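Long-range contacts in putative acetyltransferase (Streptococcus mutans, PDB 4E2A), which probably transfers an acyl group, most likely acetyl from acetyl-CoA, as a member of the GNAT acetyltransferase family: residues S36-R41 with Y97-S102; K53-T58 with A106-V111; Q57-T62 with R130-K135; F126-L131 with Q145-A150. All blocks are in the same frame, centred on the assembly; numbering follows the deposited sequence.

Contact 1. Residues S36-R41 with Y97-S102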
# COMPACT_ATOMS: atom_id res chain seq x y z
N SER B 36 8.58 -33.59 -20.99
CA SER B 36 9.23 -32.45 -21.63
C SER B 36 10.54 -32.11 -20.92
O SER B 36 11.08 -32.90 -20.14
CB SER B 36 8.30 -31.23 -21.63
OG SER B 36 8.83 -30.16 -22.41
N GLN B 37 11.05 -30.92 -21.20
CA GLN B 37 12.24 -30.42 -20.56
C GLN B 37 11.88 -29.54 -19.35
O GLN B 37 12.75 -29.00 -18.67
CB GLN B 37 13.07 -29.61 -21.56
CG GLN B 37 13.70 -30.45 -22.66
CD GLN B 37 14.57 -31.58 -22.12
OE1 GLN B 37 14.63 -31.81 -20.91
NE2 GLN B 37 15.24 -32.30 -23.02
N VAL B 38 10.58 -29.41 -19.10
CA VAL B 38 10.08 -28.45 -18.13
C VAL B 38 9.63 -29.11 -16.83
O VAL B 38 8.93 -30.13 -16.85
CB VAL B 38 8.93 -27.64 -18.72
CG1 VAL B 38 8.35 -26.71 -17.66
CG2 VAL B 38 9.42 -26.84 -19.92
N GLU B 39 10.03 -28.53 -15.71
CA GLU B 39 9.63 -29.01 -14.40
C GLU B 39 9.15 -27.86 -13.52
O GLU B 39 9.66 -26.74 -13.61
CB GLU B 39 10.81 -29.71 -13.72
CG GLU B 39 10.46 -30.29 -12.35
CD GLU B 39 11.66 -30.93 -11.66
OE1 GLU B 39 12.78 -30.87 -12.23
OE2 GLU B 39 11.47 -31.49 -10.55
N ILE B 40 8.16 -28.13 -12.68
CA ILE B 40 7.69 -27.15 -11.72
C ILE B 40 7.72 -27.81 -10.36
O ILE B 40 7.14 -28.88 -10.18
CB ILE B 40 6.23 -26.70 -12.01
CG1 ILE B 40 6.14 -26.01 -13.37
CG2 ILE B 40 5.72 -25.74 -10.89
CD1 ILE B 40 4.72 -25.69 -13.80
N ARG B 41 8.39 -27.18 -9.41
CA ARG B 41 8.52 -27.74 -8.07
C ARG B 41 8.86 -26.64 -7.06
O ARG B 41 9.29 -25.55 -7.44
CB ARG B 41 9.60 -28.84 -8.04
CG ARG B 41 11.01 -28.34 -8.39
CD ARG B 41 12.12 -29.27 -7.90
NE ARG B 41 13.43 -28.90 -8.45
CZ ARG B 41 14.23 -27.95 -7.96
NH1 ARG B 41 13.86 -27.27 -6.88
NH2 ARG B 41 15.40 -27.69 -8.54
N TYR B 97 7.46 -21.56 -5.80
CA TYR B 97 7.85 -22.56 -6.81
C TYR B 97 8.81 -21.97 -7.85
O TYR B 97 8.73 -20.78 -8.18
CB TYR B 97 6.61 -23.08 -7.56
CG TYR B 97 5.63 -23.83 -6.69
CD1 TYR B 97 5.72 -25.21 -6.53
CD2 TYR B 97 4.60 -23.16 -6.01
CE1 TYR B 97 4.85 -25.89 -5.74
CE2 TYR B 97 3.71 -23.84 -5.20
CZ TYR B 97 3.85 -25.22 -5.08
OH TYR B 97 2.99 -25.94 -4.29
N PHE B 98 9.70 -22.82 -8.37
CA PHE B 98 10.45 -22.54 -9.58
C PHE B 98 9.75 -23.25 -10.73
O PHE B 98 9.19 -24.35 -10.56
CB PHE B 98 11.88 -23.09 -9.53
CG PHE B 98 12.86 -22.26 -8.73
CD1 PHE B 98 12.78 -20.89 -8.69
CD2 PHE B 98 13.87 -22.88 -8.01
CE1 PHE B 98 13.69 -20.13 -7.95
CE2 PHE B 98 14.78 -22.13 -7.25
CZ PHE B 98 14.69 -20.76 -7.23
N ILE B 99 9.80 -22.64 -11.91
CA ILE B 99 9.61 -23.42 -13.13
C ILE B 99 10.97 -23.50 -13.79
O ILE B 99 11.68 -22.50 -13.91
CB ILE B 99 8.54 -22.85 -14.09
CG1 ILE B 99 8.38 -23.77 -15.30
CG2 ILE B 99 8.89 -21.44 -14.53
CD1 ILE B 99 7.12 -23.51 -16.11
N LEU B 100 11.32 -24.69 -14.18
CA LEU B 100 12.65 -24.98 -14.65
C LEU B 100 12.65 -25.48 -16.08
O LEU B 100 11.78 -26.17 -16.50
CB LEU B 100 13.32 -26.01 -13.77
CG LEU B 100 13.62 -25.61 -12.35
CD1 LEU B 100 12.81 -26.32 -11.33
CD2 LEU B 100 15.04 -25.77 -12.12
N MET B 101 13.67 -25.09 -16.81
CA MET B 101 13.87 -25.53 -18.17
C MET B 101 15.24 -26.19 -18.30
O MET B 101 16.26 -25.59 -18.09
CB MET B 101 13.71 -24.37 -19.13
CG MET B 101 14.20 -24.66 -20.48
SD MET B 101 12.87 -25.17 -21.45
CE MET B 101 12.65 -23.70 -22.31
N SER B 102 15.21 -27.48 -18.57
CA SER B 102 16.41 -28.25 -18.60
C SER B 102 17.26 -28.06 -17.32
O SER B 102 18.44 -27.99 -17.40
CB SER B 102 17.23 -27.93 -19.84
OG SER B 102 16.59 -28.34 -21.03
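Y97 meets R41 first: R41 C lies at the edge of the Y97 ring, 3.5 Å from Y97 CD1, while the phenol oxygen reaches back to E95. Next, F98 pairs with R41 through both backbone bonds, F98 N to R41 O at 2.9 Å and the longer R41 N to F98 O; its ring turns to the helix 48-63 side, against L50, L51 and I54. I99 sits opposite I40 in a non-hydrogen-bonded pair, CG1 against CG1 at 3.7 Å, and because its CG1 is anti to the backbone N (chi1 -177°) the CD1 methyl also reaches V38 CG1. The two segments run antiparallel, 168° between their directions, and their pairing joins strand 38-42, outermost in this chain's sheet, to strand 94-101 in the central sheet of the GNAT fold. L100 makes the other hydrogen-bonded pair, with E39; L100 N to E39 O is 2.7 Å. On that face its CD1 methyl lies over one face of the R41 guanidinium, 3.7 Å from the plane and offset toward the rim, while NH1 is held by a salt bridge to E47 and E39 OE2 stands in the guanidinium plane as a long salt-bridge partner. M101 places SD 4.1 Å from V38 CG2 on the face that packs on helix 142-157. S102 finally gives its N-H to Q37 O at 2.9 Å, past the end of the strand.

Contact 2. Residues K53-T58 with A106-V111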
# COMPACT_ATOMS: atom_id res chain seq x y z
N LYS B 53 18.42 -14.34 -6.54
CA LYS B 53 18.98 -13.93 -7.82
C LYS B 53 17.90 -13.75 -8.90
O LYS B 53 17.83 -12.70 -9.57
CB LYS B 53 20.05 -14.94 -8.29
CG LYS B 53 20.58 -14.69 -9.70
CD LYS B 53 21.78 -15.60 -9.98
CE LYS B 53 22.29 -15.48 -11.42
NZ LYS B 53 23.07 -14.22 -11.66
N ILE B 54 17.05 -14.75 -9.05
CA ILE B 54 16.05 -14.68 -10.08
C ILE B 54 15.00 -13.63 -9.73
O ILE B 54 14.56 -12.88 -10.59
CB ILE B 54 15.40 -16.05 -10.37
CG1 ILE B 54 14.47 -15.94 -11.58
CG2 ILE B 54 14.59 -16.54 -9.19
CD1 ILE B 54 14.12 -17.30 -12.20
N ALA B 55 14.62 -13.55 -8.45
CA ALA B 55 13.70 -12.51 -8.01
C ALA B 55 14.25 -11.11 -8.34
O ALA B 55 13.53 -10.26 -8.88
CB ALA B 55 13.41 -12.64 -6.53
N ILE B 56 15.54 -10.88 -8.09
CA ILE B 56 16.10 -9.57 -8.40
C ILE B 56 16.17 -9.35 -9.92
O ILE B 56 15.79 -8.29 -10.44
CB ILE B 56 17.47 -9.36 -7.74
CG1 ILE B 56 17.29 -9.20 -6.22
CG2 ILE B 56 18.17 -8.14 -8.33
CD1 ILE B 56 18.60 -9.20 -5.43
N GLN B 57 16.63 -10.36 -10.63
CA GLN B 57 16.80 -10.18 -12.05
C GLN B 57 15.47 -9.90 -12.77
O GLN B 57 15.41 -9.02 -13.63
CB GLN B 57 17.54 -11.33 -12.70
CG GLN B 57 18.01 -10.94 -14.10
CD GLN B 57 18.70 -12.06 -14.82
OE1 GLN B 57 18.64 -12.14 -16.06
NE2 GLN B 57 19.37 -12.94 -14.07
N THR B 58 14.41 -10.63 -12.41
CA THR B 58 13.10 -10.40 -13.02
C THR B 58 12.53 -9.03 -12.66
O THR B 58 11.84 -8.41 -13.47
CB THR B 58 12.08 -11.53 -12.70
OG1 THR B 58 11.96 -11.72 -11.27
CG2 THR B 58 12.55 -12.85 -13.33
N ALA B 106 13.83 -20.80 -14.64
CA ALA B 106 13.35 -19.86 -15.66
C ALA B 106 12.34 -18.84 -15.12
O ALA B 106 12.07 -17.82 -15.76
CB ALA B 106 12.75 -20.61 -16.84
N GLY B 107 11.78 -19.11 -13.95
CA GLY B 107 10.82 -18.21 -13.35
C GLY B 107 10.33 -18.72 -12.01
O GLY B 107 10.76 -19.79 -11.55
N PHE B 108 9.45 -17.96 -11.37
CA PHE B 108 8.98 -18.33 -10.04
C PHE B 108 7.56 -17.86 -9.74
O PHE B 108 7.01 -16.97 -10.41
CB PHE B 108 9.99 -17.88 -8.97
CG PHE B 108 9.97 -16.40 -8.69
CD1 PHE B 108 9.20 -15.89 -7.66
CD2 PHE B 108 10.71 -15.53 -9.48
CE1 PHE B 108 9.17 -14.52 -7.40
CE2 PHE B 108 10.69 -14.15 -9.24
CZ PHE B 108 9.92 -13.65 -8.21
N LEU B 109 6.98 -18.48 -8.72
CA LEU B 109 5.57 -18.35 -8.42
C LEU B 109 5.41 -18.31 -6.90
O LEU B 109 5.94 -19.18 -6.22
CB LEU B 109 4.80 -19.55 -9.01
CG LEU B 109 3.41 -19.79 -8.38
CD1 LEU B 109 2.45 -18.65 -8.74
CD2 LEU B 109 2.82 -21.20 -8.72
N LYS B 110 4.73 -17.30 -6.37
CA LYS B 110 4.43 -17.35 -4.92
C LYS B 110 2.94 -17.36 -4.67
O LYS B 110 2.20 -16.51 -5.19
CB LYS B 110 5.13 -16.22 -4.14
CG LYS B 110 4.85 -16.23 -2.62
CD LYS B 110 5.57 -15.06 -1.92
CE LYS B 110 5.51 -15.21 -0.39
NZ LYS B 110 4.29 -14.60 0.25
N VAL B 111 2.49 -18.33 -3.87
CA VAL B 111 1.06 -18.41 -3.50
C VAL B 111 0.84 -18.35 -1.98
O VAL B 111 1.69 -18.77 -1.22
CB VAL B 111 0.38 -19.66 -4.12
CG1 VAL B 111 0.29 -19.50 -5.65
CG2 VAL B 111 1.13 -20.92 -3.75
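I54, A55 and T58 meet F108 and the backbone before it by van der Waals contact, with no hydrogen bond between the segments. Both branches of I54 take part in the apolar contacts. Its CG1 arm, anti to the backbone N (chi1 -174°), carries CD1 down onto the strand backbone, where it rests 3.4 Å from G107 N. The CG2 branch instead lies 4.0 Å from F108 CD2, and the two side chains run past one another in opposite directions. Further along the ring, A55 offers its CA as well as its methyl: A55 CA is 3.6 Å from F108 CE2, and A55 CB is 4.0 Å from F108 CZ.

The polar element is T58. Its OG1 lies in the plane of the F108 ring, at the edge, 3.4 Å from CE2. The same hydroxyl oxygen is 2.9 Å from I54 O, one turn earlier in the helix, and 3.2 Å from A55 O.

Segments 53-58 and 106-111, parts of helix 48-63 and strand 104-113, cross almost perpendicularly, at 99°, with 8.7 Å between their axes. A106 and G107 both face I99 as a classic beta bulge, and the F108 ring in turn meets the ring of Y132 on strand 125-133. Since every touching residue is buried, the hydroxyl of T58 enters this apolar interface with carbonyl oxygens of its own helix within reach, and cohesion between the segments rests on dispersion and exclusion of water.

Contact 3. Residues Q57-T62 with R130-K135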
# COMPACT_ATOMS: atom_id res chain seq x y z
N GLN B 57 16.63 -10.36 -10.63
CA GLN B 57 16.80 -10.18 -12.05
C GLN B 57 15.47 -9.90 -12.77
O GLN B 57 15.41 -9.02 -13.63
CB GLN B 57 17.54 -11.33 -12.70
CG GLN B 57 18.01 -10.94 -14.10
CD GLN B 57 18.70 -12.06 -14.82
OE1 GLN B 57 18.64 -12.14 -16.06
NE2 GLN B 57 19.37 -12.94 -14.07
N THR B 58 14.41 -10.63 -12.41
CA THR B 58 13.10 -10.40 -13.02
C THR B 58 12.53 -9.03 -12.66
O THR B 58 11.84 -8.41 -13.47
CB THR B 58 12.08 -11.53 -12.70
OG1 THR B 58 11.96 -11.72 -11.27
CG2 THR B 58 12.55 -12.85 -13.33
N PHE B 59 12.82 -8.55 -11.45
CA PHE B 59 12.28 -7.26 -11.04
C PHE B 59 12.96 -6.15 -11.85
O PHE B 59 12.32 -5.22 -12.35
CB PHE B 59 12.44 -7.03 -9.52
CG PHE B 59 11.56 -5.91 -8.98
CD1 PHE B 59 12.01 -4.60 -8.97
CD2 PHE B 59 10.29 -6.18 -8.49
CE1 PHE B 59 11.22 -3.56 -8.48
CE2 PHE B 59 9.48 -5.15 -8.00
CZ PHE B 59 9.95 -3.84 -7.99
N ARG B 60 14.27 -6.29 -12.00
CA ARG B 60 15.10 -5.39 -12.79
C ARG B 60 14.62 -5.37 -14.25
O ARG B 60 14.38 -4.31 -14.83
CB ARG B 60 16.55 -5.88 -12.71
CG ARG B 60 17.61 -4.89 -13.15
CD ARG B 60 19.02 -5.51 -13.01
NE ARG B 60 19.32 -5.91 -11.64
CZ ARG B 60 20.14 -5.25 -10.82
NH1 ARG B 60 20.76 -4.16 -11.24
NH2 ARG B 60 20.35 -5.69 -9.59
N GLU B 61 14.46 -6.55 -14.84
CA GLU B 61 13.93 -6.65 -16.20
C GLU B 61 12.56 -6.00 -16.39
O GLU B 61 12.29 -5.40 -17.43
CB GLU B 61 13.84 -8.12 -16.64
CG GLU B 61 15.20 -8.75 -16.86
CD GLU B 61 15.15 -10.25 -17.12
OE1 GLU B 61 14.06 -10.87 -16.96
OE2 GLU B 61 16.22 -10.81 -17.47
N THR B 62 11.70 -6.12 -15.38
CA THR B 62 10.33 -5.63 -15.49
C THR B 62 10.26 -4.12 -15.26
O THR B 62 9.45 -3.43 -15.88
CB THR B 62 9.39 -6.35 -14.47
OG1 THR B 62 9.30 -7.74 -14.80
CG2 THR B 62 7.99 -5.73 -14.43
N ARG B 130 2.77 -13.60 -6.66
CA ARG B 130 3.89 -13.31 -7.56
C ARG B 130 4.03 -14.33 -8.69
O ARG B 130 3.99 -15.54 -8.46
CB ARG B 130 5.23 -13.32 -6.79
CG ARG B 130 5.49 -12.13 -5.90
CD ARG B 130 6.84 -12.27 -5.16
NE ARG B 130 6.94 -11.22 -4.17
CZ ARG B 130 7.58 -11.33 -3.01
NH1 ARG B 130 8.21 -12.47 -2.69
NH2 ARG B 130 7.60 -10.29 -2.18
N LEU B 131 4.24 -13.83 -9.91
CA LEU B 131 4.59 -14.73 -11.01
C LEU B 131 5.45 -13.97 -12.03
O LEU B 131 4.96 -13.05 -12.69
CB LEU B 131 3.30 -15.31 -11.67
CG LEU B 131 3.44 -16.57 -12.56
CD1 LEU B 131 2.10 -17.18 -12.99
CD2 LEU B 131 4.28 -16.28 -13.81
N TYR B 132 6.72 -14.37 -12.13
CA TYR B 132 7.69 -13.78 -13.03
C TYR B 132 8.38 -14.83 -13.90
O TYR B 132 8.72 -15.91 -13.42
CB TYR B 132 8.80 -13.05 -12.23
CG TYR B 132 8.37 -11.77 -11.55
CD1 TYR B 132 8.51 -10.53 -12.17
CD2 TYR B 132 7.85 -11.80 -10.26
CE1 TYR B 132 8.14 -9.37 -11.53
CE2 TYR B 132 7.48 -10.65 -9.62
CZ TYR B 132 7.62 -9.44 -10.25
OH TYR B 132 7.25 -8.29 -9.60
N ILE B 133 8.60 -14.49 -15.16
CA ILE B 133 9.40 -15.34 -16.05
C ILE B 133 10.58 -14.50 -16.52
O ILE B 133 10.39 -13.36 -16.98
CB ILE B 133 8.60 -15.82 -17.29
CG1 ILE B 133 7.34 -16.60 -16.88
CG2 ILE B 133 9.50 -16.65 -18.24
CD1 ILE B 133 7.60 -17.95 -16.18
N LEU B 134 11.79 -15.03 -16.35
CA LEU B 134 13.00 -14.43 -16.96
C LEU B 134 12.83 -14.11 -18.46
O LEU B 134 12.36 -14.94 -19.25
CB LEU B 134 14.21 -15.35 -16.78
CG LEU B 134 14.99 -15.33 -15.46
CD1 LEU B 134 16.02 -16.44 -15.48
CD2 LEU B 134 15.66 -13.97 -15.20
N LYS B 135 13.23 -12.90 -18.85
CA LYS B 135 13.11 -12.48 -20.24
C LYS B 135 13.74 -13.48 -21.22
O LYS B 135 13.21 -13.71 -22.30
CB LYS B 135 13.74 -11.10 -20.45
CG LYS B 135 12.78 -10.13 -21.11
CD LYS B 135 12.51 -8.92 -20.23
CE LYS B 135 13.67 -7.92 -20.30
NZ LYS B 135 13.26 -6.54 -19.89
O HOH W 1 11.48 -10.77 -16.51
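E61 and K135 hold each other by two hydrogen bonds. The backbone N-H of K135 points almost straight at E61 OE1 (2.9 Å, 169° at the hydrogen), meeting it from above the carboxylate plane, and the lysine chain folds back past the glutamate so that K135 NZ reaches the carbonyl oxygen E61 O at 2.9 Å. The two charged groups themselves are not in contact, NZ standing 5.3 Å from E61 OE1.

Beside this pair the side chains pack without hydrogen bonds across the segments. T58 lays CB 3.6 Å from Y132 CB, and its methyl CG2 is 3.8 Å from L134 CD2, the two side chains crossing near a right angle. T62 sets OG1 in the plane of the Y132 ring, 3.8 Å from CE1. F59 lies side by side with Y132, its CD2 3.9 Å from Y132 OH.

A second layer helps to position these groups. One water donates to both E61 OE1 and I133 O, while Q138 also bonds to that carbonyl. The hydroxyl of T62 donates to T58 O, from the opposite face to the backbone N-H of T62. The ring of F59 stacks on F75, and V196 of the second subunit packs on it.

With L134 just beyond strand 125-133 and backbone-bonded to A106, helix 48-63 is clasped where that strand ends, as a helix packed on one face of the central sheet in the GNAT fold.

Contact 4. Residues F126-L131 with Q145-A150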
# COMPACT_ATOMS: atom_id res chain seq x y z
N PHE B 126 -7.37 -18.35 -1.40
CA PHE B 126 -6.02 -18.70 -1.84
C PHE B 126 -5.57 -17.58 -2.81
O PHE B 126 -6.28 -17.24 -3.75
CB PHE B 126 -6.12 -20.06 -2.56
CG PHE B 126 -4.82 -20.63 -3.07
CD1 PHE B 126 -4.27 -21.78 -2.48
CD2 PHE B 126 -4.20 -20.11 -4.19
CE1 PHE B 126 -3.10 -22.35 -2.96
CE2 PHE B 126 -3.01 -20.69 -4.69
CZ PHE B 126 -2.47 -21.80 -4.07
N GLU B 127 -4.39 -17.01 -2.57
CA GLU B 127 -3.90 -15.84 -3.29
C GLU B 127 -2.74 -16.20 -4.23
O GLU B 127 -1.82 -16.87 -3.83
CB GLU B 127 -3.42 -14.77 -2.30
CG GLU B 127 -2.73 -13.57 -2.96
CD GLU B 127 -2.08 -12.60 -1.97
OE1 GLU B 127 -2.02 -12.90 -0.76
OE2 GLU B 127 -1.63 -11.52 -2.40
N ILE B 128 -2.81 -15.74 -5.47
CA ILE B 128 -1.65 -15.82 -6.35
C ILE B 128 -0.98 -14.45 -6.28
O ILE B 128 -1.53 -13.45 -6.77
CB ILE B 128 -2.04 -16.20 -7.79
CG1 ILE B 128 -2.81 -17.53 -7.79
CG2 ILE B 128 -0.79 -16.33 -8.66
CD1 ILE B 128 -3.63 -17.77 -9.08
N GLN B 129 0.18 -14.40 -5.63
CA GLN B 129 0.83 -13.13 -5.27
C GLN B 129 1.89 -12.68 -6.28
O GLN B 129 1.92 -11.51 -6.68
CB GLN B 129 1.46 -13.20 -3.86
CG GLN B 129 2.07 -11.86 -3.37
CD GLN B 129 3.09 -12.02 -2.24
OE1 GLN B 129 3.09 -13.02 -1.51
NE2 GLN B 129 3.96 -11.03 -2.07
N ARG B 130 2.77 -13.60 -6.66
CA ARG B 130 3.89 -13.31 -7.56
C ARG B 130 4.03 -14.33 -8.69
O ARG B 130 3.99 -15.54 -8.46
CB ARG B 130 5.23 -13.32 -6.79
CG ARG B 130 5.49 -12.13 -5.90
CD ARG B 130 6.84 -12.27 -5.16
NE ARG B 130 6.94 -11.22 -4.17
CZ ARG B 130 7.58 -11.33 -3.01
NH1 ARG B 130 8.21 -12.47 -2.69
NH2 ARG B 130 7.60 -10.29 -2.18
N LEU B 131 4.24 -13.83 -9.91
CA LEU B 131 4.59 -14.73 -11.01
C LEU B 131 5.45 -13.97 -12.03
O LEU B 131 4.96 -13.05 -12.69
CB LEU B 131 3.30 -15.31 -11.67
CG LEU B 131 3.44 -16.57 -12.56
CD1 LEU B 131 2.10 -17.18 -12.99
CD2 LEU B 131 4.28 -16.28 -13.81
N GLN B 145 1.88 -21.89 -18.35
CA GLN B 145 2.00 -23.17 -17.66
C GLN B 145 2.10 -22.98 -16.14
O GLN B 145 1.50 -23.73 -15.39
CB GLN B 145 3.22 -23.93 -18.17
CG GLN B 145 3.25 -25.39 -17.76
CD GLN B 145 4.37 -26.15 -18.44
OE1 GLN B 145 4.91 -25.70 -19.46
NE2 GLN B 145 4.73 -27.31 -17.88
N LEU B 146 2.86 -21.98 -15.70
CA LEU B 146 2.99 -21.74 -14.27
C LEU B 146 1.67 -21.18 -13.67
O LEU B 146 1.31 -21.55 -12.57
CB LEU B 146 4.19 -20.83 -13.98
CG LEU B 146 4.66 -20.62 -12.54
CD1 LEU B 146 4.79 -21.91 -11.74
CD2 LEU B 146 6.01 -19.85 -12.53
N PHE B 147 0.96 -20.33 -14.40
CA PHE B 147 -0.33 -19.82 -13.94
C PHE B 147 -1.35 -20.94 -13.84
O PHE B 147 -2.09 -21.03 -12.86
CB PHE B 147 -0.85 -18.68 -14.82
CG PHE B 147 -2.09 -17.98 -14.26
CD1 PHE B 147 -2.00 -17.11 -13.18
CD2 PHE B 147 -3.33 -18.19 -14.84
CE1 PHE B 147 -3.13 -16.47 -12.68
CE2 PHE B 147 -4.47 -17.55 -14.35
CZ PHE B 147 -4.37 -16.68 -13.27
N GLU B 148 -1.38 -21.82 -14.84
CA GLU B 148 -2.26 -22.97 -14.80
C GLU B 148 -1.93 -23.95 -13.66
O GLU B 148 -2.83 -24.55 -13.06
CB GLU B 148 -2.29 -23.66 -16.18
CG GLU B 148 -2.72 -22.69 -17.27
CD GLU B 148 -3.31 -23.36 -18.51
OE1 GLU B 148 -3.12 -24.58 -18.66
OE2 GLU B 148 -3.97 -22.65 -19.31
N PHE B 149 -0.64 -24.10 -13.36
CA PHE B 149 -0.21 -24.87 -12.20
C PHE B 149 -0.74 -24.23 -10.91
O PHE B 149 -1.18 -24.92 -9.98
CB PHE B 149 1.32 -25.01 -12.17
CG PHE B 149 1.86 -25.69 -10.93
CD1 PHE B 149 2.06 -27.07 -10.90
CD2 PHE B 149 2.20 -24.93 -9.80
CE1 PHE B 149 2.56 -27.71 -9.75
CE2 PHE B 149 2.71 -25.55 -8.65
CZ PHE B 149 2.89 -26.95 -8.63
N ALA B 150 -0.66 -22.90 -10.83
CA ALA B 150 -1.18 -22.18 -9.66
C ALA B 150 -2.67 -22.42 -9.44
O ALA B 150 -3.09 -22.65 -8.30
CB ALA B 150 -0.90 -20.67 -9.76
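L131 and F147 touch side-on: L131 CD1 lies at the edge of the phenyl ring, near its plane, and is 3.8 Å from F147 CB. The same methyl presses even closer to the helix backbone, 3.6 Å from F147 N. A chi1 of -163° swings L131 CG out, and the extended chi2 carries CD1 to that backbone. Its other neighbour is L146, whose side chain runs in the reverse direction; L146 CD2 is 4.2 Å from L131 CG.

The I128 and F147 side chains cross at about a right angle. I128 CD1 reaches F147 CE1 at 3.9 Å, obliquely to the ring, and also rests 4.0 Å from A150 CB. At the far end F126 points its CB at the helix; CE2 is 4.1 Å from A150 O, oblique to the ring.

Between I128 and L131 the strand has a classic beta bulge, Q129 and R130 both facing K110. Such a bulge recurs in this strand of GNAT proteins, where it usually helps the strand splay from its parallel neighbour, here 161-167, probably making room for the cofactor. R130 meets E88 on the other side of the sheet, while I128 and L131 reach the helix. Segments 126-131 and 145-150 run nearly antiparallel (160°), axes 10.2 Å apart, within a beta-alpha-beta unit completed by strand 161-167. The loop between such a strand and helix usually binds the CoA pyrophosphate, probably here too. No hydrogen bond links the segments, and most touching residues are buried; methyl-to-ring and methyl-to-methyl contacts should therefore hold the helix to the strand mainly by hydrophobic packing.

All four contacts meet on one mixed sheet. Contact 1 pairs its edge strand 38-42 with strand 94-101; contact 2 reaches the next strand, 104-113, and contacts 3 and 4 the one after, 125-133. Contacts 2 and 3 use successive turns of helix 48-63, share Q57 and T58 and have centres about 6 Å apart. Contact 4, its centre about 14 Å from that of contact 3, shares R130 and L131 with it and packs helix 142-157 on the other face. Along the chain contact 1 alternates with contacts 2 and 3, whereas contact 4 opens after contacts 1 and 2 have closed. Together they sandwich the sheet between helices, as in the GNAT fold.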